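Local structure of aspartate carbamoyltransferase (Leishmania major, 7K46) at residues V53-F58 / S79-K84; V109-H114 / M132-G137; L146-T151 / F308-Y313; A158-A163 / N186-K191; Y193-A198 / Q222-L227. The protein probably catalyses the transfer of the carbamoyl group of carbamoyl phosphate to L-aspartate, an early step of de novo pyrimidine synthesis. All blocks are in the same frame, centred on the assembly; numbering follows the deposited sequence.

How the contacts relate
Along the chain contacts 1 and 2 come first, both in the parallel sheet of the carbamoyl-phosphate-binding part. Their centres are 12 Å apart, and they adjoin through strands 53-58 and 109-113, neighbours in that sheet. Contact 4 leads into, and contact 5 lies in, the second parallel sheet, in the Asp/Orn-binding part, with centres 19 Å apart; K191 of contact 4 reaches Q222 of contact 5. Contact 3 lies nearer the middle of the chain, its centre 18 Å from contact 2 and 17 Å from contact 4, which it touches through I149 and F187. Helix 142-156 and the C-terminal helix 309-326 meet between the two sheets, so contact 3 lies at the junction of the two halves.

Contact 1: V53-F58 / S79-K84; sequences VMTPLF and SVVNFK
L57 and F83 share one first torsion, CG trans to the backbone N at -168° and -165°, and on roughly parallel chains the two side chains lie side by side. L57 CD1 ends 3.6 Å from F83 CD1, approaching the ring obliquely. T55 presents its methyl, CG2 lying 3.6 Å from F83 CB, while its OG1 bonds to S107 and Y106. On the backbone, M54 is gripped twice: its N donates to S79 O at 2.9 Å, and its O accepts from V81 N, also at 2.9 Å. P56 has no N-H to continue this pattern, and its CD instead sits 3.3 Å from V81 O. The chains then diverge, and two waters span the gap, one joining P56 O to F83 N, the other F58 N to F83 O. Strand 79-80, an outermost strand of the sheet within this chain, adjoins strand 53-58 in a beta-alpha-beta unit; M54, P56 and V80 face its helix 63-74, T55, L57 and F83 face helix 96-104, and V53 and S79 meet a second subunit.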
# COMPACT_ATOMS: atom_id res chain seq x y z
N VAL A 53 -14.24 -1.98 2.86
CA VAL A 53 -12.84 -2.38 2.69
C VAL A 53 -12.73 -3.38 1.55
O VAL A 53 -13.43 -4.39 1.53
CB VAL A 53 -12.28 -2.99 3.99
CG1 VAL A 53 -10.92 -3.67 3.73
CG2 VAL A 53 -12.17 -1.91 5.06
N MET A 54 -11.82 -3.10 0.61
CA MET A 54 -11.42 -4.04 -0.42
C MET A 54 -10.05 -4.60 -0.06
O MET A 54 -9.15 -3.84 0.32
CB MET A 54 -11.34 -3.34 -1.79
CG MET A 54 -10.52 -4.12 -2.85
SD MET A 54 -10.22 -3.14 -4.36
CE MET A 54 -11.85 -3.17 -5.10
N THR A 55 -9.88 -5.92 -0.18
CA THR A 55 -8.54 -6.51 -0.15
C THR A 55 -8.24 -7.18 -1.48
O THR A 55 -8.91 -8.17 -1.84
CB THR A 55 -8.36 -7.53 0.98
OG1 THR A 55 -8.60 -6.91 2.25
CG2 THR A 55 -6.92 -8.06 0.97
N PRO A 56 -7.23 -6.72 -2.22
CA PRO A 56 -6.75 -7.49 -3.37
C PRO A 56 -5.77 -8.56 -2.93
O PRO A 56 -4.94 -8.36 -2.04
CB PRO A 56 -6.05 -6.43 -4.24
CG PRO A 56 -6.30 -5.09 -3.53
CD PRO A 56 -6.54 -5.43 -2.10
N LEU A 57 -5.88 -9.73 -3.57
CA LEU A 57 -4.99 -10.86 -3.31
C LEU A 57 -4.46 -11.29 -4.68
O LEU A 57 -5.15 -11.99 -5.42
CB LEU A 57 -5.73 -11.99 -2.60
CG LEU A 57 -4.86 -13.11 -2.02
CD1 LEU A 57 -4.02 -12.59 -0.84
CD2 LEU A 57 -5.72 -14.30 -1.60
N PHE A 58 -3.26 -10.84 -5.02
CA PHE A 58 -2.71 -10.99 -6.36
C PHE A 58 -1.51 -11.93 -6.29
O PHE A 58 -0.46 -11.59 -5.74
CB PHE A 58 -2.33 -9.64 -6.96
CG PHE A 58 -3.47 -8.94 -7.66
CD1 PHE A 58 -4.69 -8.74 -7.02
CD2 PHE A 58 -3.31 -8.46 -8.96
CE1 PHE A 58 -5.74 -8.09 -7.67
CE2 PHE A 58 -4.36 -7.81 -9.62
CZ PHE A 58 -5.57 -7.62 -8.97
N SER A 79 -12.13 2.01 1.12
CA SER A 79 -10.78 1.79 1.61
C SER A 79 -10.19 0.54 0.97
O SER A 79 -10.91 -0.37 0.58
CB SER A 79 -10.77 1.60 3.14
OG SER A 79 -11.25 2.77 3.79
N VAL A 80 -8.86 0.50 0.88
CA VAL A 80 -8.16 -0.67 0.35
C VAL A 80 -7.08 -1.10 1.32
O VAL A 80 -6.24 -0.29 1.74
CB VAL A 80 -7.53 -0.38 -1.03
CG1 VAL A 80 -6.78 -1.62 -1.53
CG2 VAL A 80 -8.60 0.06 -2.01
N VAL A 81 -7.07 -2.39 1.66
CA VAL A 81 -6.05 -2.98 2.51
C VAL A 81 -5.24 -3.96 1.67
O VAL A 81 -5.82 -4.86 1.05
CB VAL A 81 -6.68 -3.70 3.72
CG1 VAL A 81 -5.62 -4.48 4.51
CG2 VAL A 81 -7.40 -2.68 4.63
N ASN A 82 -3.92 -3.80 1.66
CA ASN A 82 -3.05 -4.73 0.95
C ASN A 82 -2.88 -6.02 1.74
O ASN A 82 -2.95 -6.03 2.97
CB ASN A 82 -1.68 -4.11 0.70
CG ASN A 82 -1.76 -2.67 0.23
OD1 ASN A 82 -2.46 -2.36 -0.73
ND2 ASN A 82 -1.04 -1.78 0.92
N PHE A 83 -2.63 -7.12 1.03
CA PHE A 83 -2.34 -8.39 1.67
C PHE A 83 -1.28 -9.09 0.84
O PHE A 83 -1.58 -9.65 -0.22
CB PHE A 83 -3.59 -9.25 1.80
CG PHE A 83 -3.45 -10.39 2.76
CD1 PHE A 83 -2.80 -11.56 2.38
CD2 PHE A 83 -3.98 -10.31 4.05
CE1 PHE A 83 -2.68 -12.62 3.26
CE2 PHE A 83 -3.86 -11.37 4.93
CZ PHE A 83 -3.21 -12.52 4.54
N LYS A 84 -0.04 -9.06 1.31
CA LYS A 84 1.07 -9.68 0.60
C LYS A 84 0.95 -11.19 0.66
O LYS A 84 0.86 -11.78 1.74
CB LYS A 84 2.41 -9.23 1.20
O HOH W 1 -2.81 -6.73 -1.78
O HOH W 2 -1.72 -9.39 -2.97

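Contact 2: V109-H114 / M132-G137; sequences VLVLRH and MNAGNG
The guanidinium of R113 has A134 O at its edge, 28° out of its plane, and G135 O at an oblique position. NH1 donates to A134 O over 2.9 Å in a distinctly bent bond, reached because the chain folds at chi2 (86°), which also sets CD 3.5 Å from G135 O. NE is held separately by a salt bridge to E60. OD1 of N133 turns back on its own segment, taking the N-H of G135 at 2.9 Å from above the carbonyl plane, an Asx turn, while ND2 bonds to A16 O. These groups cluster at the C-terminal side of the pairing of strands 109-113 and 131-133, in the beta-alpha-beta unit that crosses over through helix 117-126. R113 also packs on H141, the first residue of the HPTQ sequence characteristic of this family, consistent with a location beside the carbamoyl-phosphate site. Before the turn the pairing is regular: L110 O receives M132 N, M132 O receives L112 N, and L112 O receives A134 N. Apolar contacts lie alongside these bonds, V111 CG1 meeting A134 CB at 3.7 Å and V109 CG2 crossing M132 CG at 3.9 Å. Beyond R113, water 3 accepts the N-H of H114 and lies 2.8 Å from G135 O.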
# COMPACT_ATOMS: atom_id res chain seq x y z
N VAL A 109 -15.13 -6.73 0.24
CA VAL A 109 -15.02 -7.27 -1.11
C VAL A 109 -13.58 -7.72 -1.31
O VAL A 109 -12.64 -7.08 -0.82
CB VAL A 109 -15.46 -6.24 -2.19
CG1 VAL A 109 -14.58 -4.99 -2.18
CG2 VAL A 109 -15.49 -6.89 -3.60
N LEU A 110 -13.41 -8.86 -1.99
CA LEU A 110 -12.09 -9.38 -2.31
C LEU A 110 -11.87 -9.28 -3.81
O LEU A 110 -12.82 -9.35 -4.59
CB LEU A 110 -11.96 -10.85 -1.87
CG LEU A 110 -12.43 -11.25 -0.47
CD1 LEU A 110 -12.02 -12.70 -0.17
CD2 LEU A 110 -11.85 -10.32 0.57
N VAL A 111 -10.61 -9.09 -4.22
CA VAL A 111 -10.22 -9.10 -5.63
C VAL A 111 -9.13 -10.14 -5.79
O VAL A 111 -8.02 -9.96 -5.26
CB VAL A 111 -9.75 -7.72 -6.12
CG1 VAL A 111 -9.43 -7.76 -7.63
CG2 VAL A 111 -10.79 -6.62 -5.83
N LEU A 112 -9.41 -11.21 -6.53
CA LEU A 112 -8.49 -12.34 -6.67
C LEU A 112 -7.87 -12.38 -8.06
O LEU A 112 -8.59 -12.41 -9.07
CB LEU A 112 -9.18 -13.68 -6.38
CG LEU A 112 -8.26 -14.90 -6.54
CD1 LEU A 112 -7.19 -14.93 -5.43
CD2 LEU A 112 -9.05 -16.20 -6.58
N ARG A 113 -6.54 -12.42 -8.11
CA ARG A 113 -5.79 -12.64 -9.34
C ARG A 113 -4.89 -13.85 -9.14
O ARG A 113 -3.92 -13.80 -8.37
CB ARG A 113 -4.98 -11.40 -9.70
CG ARG A 113 -4.07 -11.58 -10.89
CD ARG A 113 -4.80 -11.31 -12.19
NE ARG A 113 -3.90 -11.41 -13.34
CZ ARG A 113 -4.01 -10.67 -14.44
NH1 ARG A 113 -4.97 -9.76 -14.57
NH2 ARG A 113 -3.13 -10.84 -15.42
N HIS A 114 -5.22 -14.95 -9.81
CA HIS A 114 -4.48 -16.20 -9.72
C HIS A 114 -4.53 -16.86 -11.09
O HIS A 114 -5.57 -16.81 -11.75
CB HIS A 114 -5.10 -17.12 -8.66
CG HIS A 114 -4.21 -18.24 -8.21
ND1 HIS A 114 -3.84 -19.28 -9.04
CD2 HIS A 114 -3.64 -18.49 -7.00
CE1 HIS A 114 -3.07 -20.12 -8.37
NE2 HIS A 114 -2.93 -19.66 -7.13
N MET A 132 -14.20 -10.49 -6.71
CA MET A 132 -14.06 -10.02 -8.09
C MET A 132 -12.91 -10.78 -8.73
O MET A 132 -11.76 -10.68 -8.27
CB MET A 132 -13.79 -8.51 -8.13
CG MET A 132 -14.75 -7.62 -7.35
SD MET A 132 -16.43 -7.58 -8.00
CE MET A 132 -17.23 -8.73 -6.89
N ASN A 133 -13.19 -11.54 -9.77
CA ASN A 133 -12.13 -12.24 -10.49
C ASN A 133 -11.37 -11.24 -11.36
O ASN A 133 -11.93 -10.68 -12.31
CB ASN A 133 -12.73 -13.39 -11.30
CG ASN A 133 -11.72 -14.01 -12.24
OD1 ASN A 133 -10.51 -13.88 -12.05
ND2 ASN A 133 -12.22 -14.71 -13.27
N ALA A 134 -10.10 -11.02 -11.05
CA ALA A 134 -9.26 -10.06 -11.77
C ALA A 134 -8.50 -10.69 -12.94
O ALA A 134 -7.62 -10.03 -13.51
CB ALA A 134 -8.28 -9.40 -10.80
N GLY A 135 -8.81 -11.93 -13.31
CA GLY A 135 -8.18 -12.55 -14.47
C GLY A 135 -7.53 -13.87 -14.12
O GLY A 135 -6.89 -13.97 -13.06
N ASN A 136 -7.67 -14.89 -14.97
CA ASN A 136 -6.94 -16.14 -14.73
C ASN A 136 -6.54 -16.75 -16.07
O ASN A 136 -6.84 -16.21 -17.15
CB ASN A 136 -7.76 -17.11 -13.86
CG ASN A 136 -9.09 -17.54 -14.49
OD1 ASN A 136 -9.23 -17.63 -15.71
ND2 ASN A 136 -10.07 -17.84 -13.63
N GLY A 137 -5.80 -17.86 -16.00
CA GLY A 137 -5.26 -18.53 -17.17
C GLY A 137 -6.29 -19.27 -18.00
O GLY A 137 -5.96 -19.71 -19.11
O HOH W 3 -7.99 -15.04 -10.75
O HOH W 4 -8.67 -17.86 -10.69

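Contact 3: L146-T151 / F308-Y313; sequences LLDILT and FRQMRY
Q310 reaches across to the helix segment 146-151 with an extended chain, and its atoms meet T151, L147 and D148 in turn. CB lies 3.8 Å from T151 OG1. CG, placed trans to the backbone N, fits between two residues, at 3.5 Å from L147 CD1 and 3.5 Å from T151 OG1. CD carries the amide up to D148, where NE2 donates to OD1 at 2.8 Å. That bond is not in the carboxylate plane: NE2 meets OD1 from 47° above it, and the carboxylate and amide planes stand 76° apart. At the other end of the amide, OE1 accepts from H287 N. D148 is itself held by Q144 at OD1 and by Y239 at OD2, so both its carboxylate oxygens have partners besides Q310. The short axes of the helices cross at 117° and approach to 8.7 Å. As in other transcarbamoylases, the C-terminal helix 309-326 comes back across to helix 142-156, and the bonds to Y239 and H287 tie this crossing to the second half of the fold. Y313 supplies the rest of the packing. Its CB lies 3.8 Å from L150 CD2, and its CD2 is 3.4 Å from T151 OG1. The hydroxyl of T151 donates to L147 O, which the N-H of T151 reaches from the opposite face. Y313 OH extends on to E155, which also salt-bridges R309.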
# COMPACT_ATOMS: atom_id res chain seq x y z
N LEU A 146 -15.68 -6.52 -19.99
CA LEU A 146 -16.70 -5.49 -19.85
C LEU A 146 -16.14 -4.10 -20.18
O LEU A 146 -16.82 -3.29 -20.80
CB LEU A 146 -17.27 -5.51 -18.43
CG LEU A 146 -18.18 -6.73 -18.22
CD1 LEU A 146 -18.47 -6.88 -16.74
CD2 LEU A 146 -19.46 -6.57 -19.01
N LEU A 147 -14.90 -3.82 -19.77
CA LEU A 147 -14.32 -2.53 -20.16
C LEU A 147 -14.07 -2.46 -21.67
O LEU A 147 -14.15 -1.37 -22.25
CB LEU A 147 -13.02 -2.26 -19.38
CG LEU A 147 -11.67 -2.85 -19.81
CD1 LEU A 147 -10.98 -1.96 -20.85
CD2 LEU A 147 -10.77 -3.00 -18.57
N ASP A 148 -13.73 -3.59 -22.31
CA ASP A 148 -13.58 -3.58 -23.76
C ASP A 148 -14.90 -3.23 -24.43
O ASP A 148 -14.94 -2.44 -25.39
CB ASP A 148 -13.08 -4.94 -24.26
CG ASP A 148 -11.63 -5.24 -23.85
OD1 ASP A 148 -10.90 -4.33 -23.39
OD2 ASP A 148 -11.23 -6.42 -23.98
N ILE A 149 -16.00 -3.81 -23.95
CA ILE A 149 -17.31 -3.51 -24.51
C ILE A 149 -17.67 -2.05 -24.29
O ILE A 149 -18.17 -1.37 -25.19
CB ILE A 149 -18.38 -4.44 -23.90
CG1 ILE A 149 -18.17 -5.88 -24.37
CG2 ILE A 149 -19.78 -3.96 -24.26
CD1 ILE A 149 -19.11 -6.83 -23.69
N LEU A 150 -17.44 -1.55 -23.07
CA LEU A 150 -17.70 -0.14 -22.78
C LEU A 150 -16.91 0.77 -23.72
O LEU A 150 -17.44 1.78 -24.21
CB LEU A 150 -17.35 0.18 -21.33
CG LEU A 150 -17.38 1.66 -20.92
CD1 LEU A 150 -18.77 2.29 -21.18
CD2 LEU A 150 -16.99 1.79 -19.46
N THR A 151 -15.64 0.45 -23.96
CA THR A 151 -14.80 1.27 -24.83
C THR A 151 -15.40 1.36 -26.22
O THR A 151 -15.52 2.45 -26.79
CB THR A 151 -13.38 0.71 -24.89
OG1 THR A 151 -12.82 0.69 -23.57
CG2 THR A 151 -12.49 1.60 -25.79
N PHE A 308 -5.41 3.89 -24.92
CA PHE A 308 -5.15 4.55 -23.64
C PHE A 308 -6.46 4.95 -22.95
O PHE A 308 -6.62 4.73 -21.75
CB PHE A 308 -4.25 5.78 -23.85
CG PHE A 308 -2.95 5.47 -24.53
CD1 PHE A 308 -2.12 4.46 -24.05
CD2 PHE A 308 -2.55 6.18 -25.66
CE1 PHE A 308 -0.91 4.15 -24.68
CE2 PHE A 308 -1.35 5.89 -26.28
CZ PHE A 308 -0.53 4.87 -25.80
N ARG A 309 -7.40 5.53 -23.70
CA ARG A 309 -8.72 5.80 -23.14
C ARG A 309 -9.40 4.53 -22.63
O ARG A 309 -10.16 4.57 -21.65
CB ARG A 309 -9.60 6.49 -24.19
CG ARG A 309 -9.11 7.89 -24.59
CD ARG A 309 -10.13 8.63 -25.48
NE ARG A 309 -10.36 7.98 -26.77
CZ ARG A 309 -9.58 8.14 -27.84
NH1 ARG A 309 -8.49 8.87 -27.79
NH2 ARG A 309 -9.92 7.54 -28.98
N GLN A 310 -9.13 3.40 -23.30
CA GLN A 310 -9.65 2.10 -22.89
C GLN A 310 -9.39 1.83 -21.40
O GLN A 310 -10.25 1.30 -20.69
CB GLN A 310 -9.00 1.04 -23.78
CG GLN A 310 -9.45 -0.41 -23.64
CD GLN A 310 -8.82 -1.30 -24.70
OE1 GLN A 310 -8.20 -0.81 -25.65
NE2 GLN A 310 -8.99 -2.62 -24.56
N MET A 311 -8.20 2.21 -20.91
CA MET A 311 -7.89 2.00 -19.50
C MET A 311 -8.74 2.87 -18.60
O MET A 311 -9.09 2.46 -17.48
CB MET A 311 -6.40 2.29 -19.23
CG MET A 311 -5.49 1.20 -19.77
SD MET A 311 -3.76 1.51 -19.36
CE MET A 311 -3.32 2.75 -20.58
N ARG A 312 -9.09 4.08 -19.05
CA ARG A 312 -9.95 4.94 -18.24
C ARG A 312 -11.38 4.43 -18.24
O ARG A 312 -12.07 4.48 -17.21
CB ARG A 312 -9.86 6.38 -18.74
CG ARG A 312 -10.65 7.39 -17.89
CD ARG A 312 -10.01 8.77 -17.95
NE ARG A 312 -10.71 9.77 -17.15
CZ ARG A 312 -10.40 10.08 -15.90
NH1 ARG A 312 -9.48 9.39 -15.23
NH2 ARG A 312 -11.01 11.11 -15.31
N TYR A 313 -11.85 3.90 -19.37
CA TYR A 313 -13.12 3.18 -19.33
C TYR A 313 -13.05 2.01 -18.35
O TYR A 313 -14.04 1.72 -17.69
CB TYR A 313 -13.50 2.69 -20.73
CG TYR A 313 -13.84 3.82 -21.67
CD1 TYR A 313 -14.88 4.69 -21.40
CD2 TYR A 313 -13.10 4.01 -22.85
CE1 TYR A 313 -15.19 5.74 -22.26
CE2 TYR A 313 -13.41 5.05 -23.72
CZ TYR A 313 -14.45 5.92 -23.42
OH TYR A 313 -14.74 6.94 -24.29

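Contact 4: A158-A163 / N186-K191; sequences AVDGIA and NFALRK
V159 and F187 form the close-packed, buried part: CG1 of V159 sits over one face of the F187 ring, 3.9 Å from its centroid and 22° off the normal, a CH-pi contact. Also buried, the side chains of I162 and L189 lie side by side, I162 CG1 3.8 Å from L189 CD2. Both segments lead out of helices, 142-156 and 174-186, into adjacent parallel strands of the Asp/Orn-binding sheet, and A163 with K191 forms the first bridge of that pairing. Toward solvent lie G161, A188 and R190, all exposed, and D160, partly so, yet backbone bonds still hold this side. D160 OD1, at the edge of the F187 ring, accepts A188 N at 2.8 Å on its anti side, while OD2 salt-bridges R23. A type II turn from V159 to I162 presents G161, whose N donates to A188 O at 2.7 Å from above the carbonyl plane. I162 O takes R190 N at 2.9 Å and K191 N only weakly. The R190 guanidinium lies with one face over A163 CB, and its NH1 salt-bridges D234.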
# COMPACT_ATOMS: atom_id res chain seq x y z
N ALA A 158 -22.17 2.47 -30.38
CA ALA A 158 -22.89 1.20 -30.34
C ALA A 158 -21.91 0.05 -30.55
O ALA A 158 -20.86 0.23 -31.17
CB ALA A 158 -24.00 1.14 -31.41
N VAL A 159 -22.28 -1.12 -30.03
CA VAL A 159 -21.56 -2.35 -30.31
C VAL A 159 -22.29 -3.20 -31.34
O VAL A 159 -21.67 -3.78 -32.23
CB VAL A 159 -21.33 -3.16 -29.01
CG1 VAL A 159 -20.55 -4.42 -29.31
CG2 VAL A 159 -20.60 -2.32 -27.98
N ASP A 160 -23.62 -3.28 -31.22
CA ASP A 160 -24.44 -3.82 -32.30
C ASP A 160 -23.99 -3.24 -33.63
O ASP A 160 -23.77 -2.03 -33.75
CB ASP A 160 -25.91 -3.48 -32.06
CG ASP A 160 -26.51 -4.24 -30.89
OD1 ASP A 160 -26.04 -5.37 -30.59
OD2 ASP A 160 -27.47 -3.71 -30.30
N GLY A 161 -23.84 -4.11 -34.63
CA GLY A 161 -23.57 -3.70 -35.99
C GLY A 161 -22.11 -3.64 -36.40
O GLY A 161 -21.84 -3.43 -37.59
N ILE A 162 -21.16 -3.86 -35.49
CA ILE A 162 -19.76 -3.60 -35.81
C ILE A 162 -19.14 -4.77 -36.55
O ILE A 162 -19.55 -5.93 -36.41
CB ILE A 162 -18.92 -3.26 -34.56
CG1 ILE A 162 -18.81 -4.48 -33.63
CG2 ILE A 162 -19.46 -2.02 -33.84
CD1 ILE A 162 -17.81 -4.27 -32.47
N ALA A 163 -18.10 -4.46 -37.32
CA ALA A 163 -17.10 -5.42 -37.75
C ALA A 163 -15.84 -5.21 -36.91
O ALA A 163 -15.34 -4.09 -36.81
CB ALA A 163 -16.77 -5.27 -39.23
N ASN A 186 -24.17 -11.64 -27.07
CA ASN A 186 -24.94 -10.51 -26.57
C ASN A 186 -25.17 -9.39 -27.58
O ASN A 186 -26.00 -8.51 -27.30
CB ASN A 186 -24.25 -9.91 -25.34
CG ASN A 186 -24.32 -10.82 -24.13
OD1 ASN A 186 -25.40 -11.05 -23.58
ND2 ASN A 186 -23.16 -11.34 -23.70
N PHE A 187 -24.50 -9.39 -28.72
CA PHE A 187 -24.56 -8.25 -29.62
C PHE A 187 -24.76 -8.70 -31.06
O PHE A 187 -24.26 -9.74 -31.49
CB PHE A 187 -23.30 -7.39 -29.51
CG PHE A 187 -23.13 -6.76 -28.15
CD1 PHE A 187 -23.68 -5.52 -27.87
CD2 PHE A 187 -22.42 -7.42 -27.15
CE1 PHE A 187 -23.53 -4.94 -26.62
CE2 PHE A 187 -22.26 -6.84 -25.90
CZ PHE A 187 -22.83 -5.60 -25.64
N ALA A 188 -25.49 -7.87 -31.81
CA ALA A 188 -25.78 -8.12 -33.22
C ALA A 188 -24.60 -7.66 -34.08
O ALA A 188 -24.67 -6.70 -34.85
CB ALA A 188 -27.07 -7.42 -33.62
N LEU A 189 -23.48 -8.38 -33.93
CA LEU A 189 -22.29 -8.07 -34.71
C LEU A 189 -22.56 -8.26 -36.19
O LEU A 189 -23.35 -9.11 -36.60
CB LEU A 189 -21.13 -8.98 -34.29
CG LEU A 189 -20.81 -9.03 -32.80
CD1 LEU A 189 -19.65 -10.00 -32.61
CD2 LEU A 189 -20.46 -7.65 -32.29
N ARG A 190 -21.89 -7.45 -37.01
CA ARG A 190 -21.90 -7.71 -38.45
C ARG A 190 -20.86 -8.77 -38.81
O ARG A 190 -21.17 -9.73 -39.52
CB ARG A 190 -21.65 -6.42 -39.23
CG ARG A 190 -21.51 -6.65 -40.74
CD ARG A 190 -21.64 -5.36 -41.54
NE ARG A 190 -20.58 -4.41 -41.24
CZ ARG A 190 -19.35 -4.45 -41.75
NH1 ARG A 190 -18.98 -5.43 -42.56
NH2 ARG A 190 -18.48 -3.50 -41.44
N LYS A 191 -19.64 -8.64 -38.31
CA LYS A 191 -18.57 -9.51 -38.79
C LYS A 191 -17.44 -9.53 -37.79
O LYS A 191 -17.12 -8.51 -37.18
CB LYS A 191 -18.07 -9.02 -40.16
CG LYS A 191 -17.07 -9.95 -40.84
CD LYS A 191 -16.94 -9.55 -42.30
CE LYS A 191 -16.22 -10.61 -43.11
NZ LYS A 191 -16.01 -10.16 -44.53

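Contact 5: Y193-A198 / Q222-L227; sequences YLIAPA and QQASGL
Strands 193-195 and 222-224 run parallel at 20° with axes 4.7 Å apart, in register from Y193-Q222 to I195-A224 and joined by L194 N to Q222 O, A224 N to L194 O, and A196 N to A224 O. They belong to a beta-alpha-beta unit closed through helix 204-217; strand 220-224 is one of the two outermost strands of the sheet within this chain. On one face Y193 and Q222 point the same way, ring and amide planes 66° apart; Y193 CE1 lies 3.4 Å from Q222 OE1, and NE2 is at the ring edge, in its plane. I195, on the same face, has CG2 trans to the backbone N, 3.6 Å from G226 C, while CD1 meets A224 CB at 3.9 Å and CG1 meets L227 CD2. On the other face L194 CD1 approaches Q223 CG at 4.0 Å. The Y193/I195 face thus pairs apolar packing with polar side-chain ends: K191 NZ bonds Q222 OE1 and Y193 OH, and that hydroxyl links the lysine to D234, already paired with R190.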
# COMPACT_ATOMS: atom_id res chain seq x y z
N TYR A 193 -13.43 -10.63 -37.87
CA TYR A 193 -12.22 -11.10 -38.53
C TYR A 193 -11.31 -11.71 -37.48
O TYR A 193 -11.06 -11.08 -36.44
CB TYR A 193 -11.50 -9.96 -39.25
CG TYR A 193 -12.24 -9.39 -40.44
CD1 TYR A 193 -12.12 -9.97 -41.70
CD2 TYR A 193 -13.05 -8.27 -40.30
CE1 TYR A 193 -12.79 -9.45 -42.80
CE2 TYR A 193 -13.74 -7.74 -41.41
CZ TYR A 193 -13.60 -8.34 -42.65
OH TYR A 193 -14.27 -7.83 -43.75
N LEU A 194 -10.82 -12.93 -37.73
CA LEU A 194 -9.89 -13.63 -36.84
C LEU A 194 -8.53 -13.66 -37.54
O LEU A 194 -8.31 -14.47 -38.44
CB LEU A 194 -10.39 -15.03 -36.53
CG LEU A 194 -11.77 -15.12 -35.88
CD1 LEU A 194 -12.25 -16.58 -35.82
CD2 LEU A 194 -11.74 -14.50 -34.49
N ILE A 195 -7.62 -12.77 -37.12
CA ILE A 195 -6.34 -12.55 -37.79
C ILE A 195 -5.24 -13.16 -36.91
O ILE A 195 -4.95 -12.64 -35.83
CB ILE A 195 -6.06 -11.06 -38.03
CG1 ILE A 195 -7.27 -10.36 -38.68
CG2 ILE A 195 -4.77 -10.89 -38.84
CD1 ILE A 195 -7.62 -10.88 -40.07
N ALA A 196 -4.61 -14.23 -37.39
CA ALA A 196 -3.62 -14.92 -36.59
C ALA A 196 -2.61 -15.57 -37.51
O ALA A 196 -2.98 -16.03 -38.60
CB ALA A 196 -4.26 -15.98 -35.69
N PRO A 197 -1.34 -15.65 -37.11
CA PRO A 197 -0.36 -16.37 -37.92
C PRO A 197 -0.74 -17.83 -38.09
O PRO A 197 -1.48 -18.41 -37.29
CB PRO A 197 0.95 -16.22 -37.13
CG PRO A 197 0.72 -15.11 -36.15
CD PRO A 197 -0.76 -15.08 -35.87
N ALA A 198 -0.20 -18.44 -39.15
CA ALA A 198 -0.43 -19.86 -39.42
C ALA A 198 -0.13 -20.71 -38.19
O ALA A 198 0.94 -20.62 -37.60
CB ALA A 198 0.44 -20.32 -40.59
N GLN A 222 -14.66 -14.66 -40.33
CA GLN A 222 -13.66 -14.79 -41.40
C GLN A 222 -12.27 -14.95 -40.79
O GLN A 222 -11.84 -14.09 -40.02
CB GLN A 222 -13.69 -13.59 -42.34
CG GLN A 222 -12.83 -13.80 -43.61
CD GLN A 222 -12.91 -12.64 -44.57
OE1 GLN A 222 -13.97 -12.03 -44.74
NE2 GLN A 222 -11.78 -12.31 -45.20
N GLN A 223 -11.58 -16.03 -41.15
CA GLN A 223 -10.20 -16.27 -40.72
C GLN A 223 -9.22 -15.85 -41.81
O GLN A 223 -9.42 -16.14 -42.99
CB GLN A 223 -9.97 -17.75 -40.41
CG GLN A 223 -10.46 -18.20 -39.06
CD GLN A 223 -10.07 -19.63 -38.77
OE1 GLN A 223 -9.89 -20.45 -39.69
NE2 GLN A 223 -9.95 -19.96 -37.49
N ALA A 224 -8.13 -15.20 -41.39
CA ALA A 224 -7.05 -14.81 -42.29
C ALA A 224 -5.74 -14.77 -41.51
O ALA A 224 -5.73 -14.62 -40.29
CB ALA A 224 -7.32 -13.45 -42.96
N SER A 225 -4.63 -14.91 -42.23
CA SER A 225 -3.33 -14.94 -41.57
C SER A 225 -2.68 -13.57 -41.45
O SER A 225 -1.60 -13.46 -40.86
CB SER A 225 -2.37 -15.89 -42.30
OG SER A 225 -2.10 -15.42 -43.61
N GLY A 226 -3.30 -12.53 -41.98
CA GLY A 226 -2.72 -11.20 -41.88
C GLY A 226 -3.74 -10.15 -42.25
O GLY A 226 -4.78 -10.44 -42.84
N LEU A 227 -3.43 -8.91 -41.87
CA LEU A 227 -4.24 -7.77 -42.27
C LEU A 227 -3.96 -7.42 -43.72
O LEU A 227 -2.87 -7.65 -44.24
CB LEU A 227 -3.93 -6.55 -41.38
CG LEU A 227 -4.29 -6.67 -39.90
CD1 LEU A 227 -3.69 -5.51 -39.07
CD2 LEU A 227 -5.80 -6.73 -39.74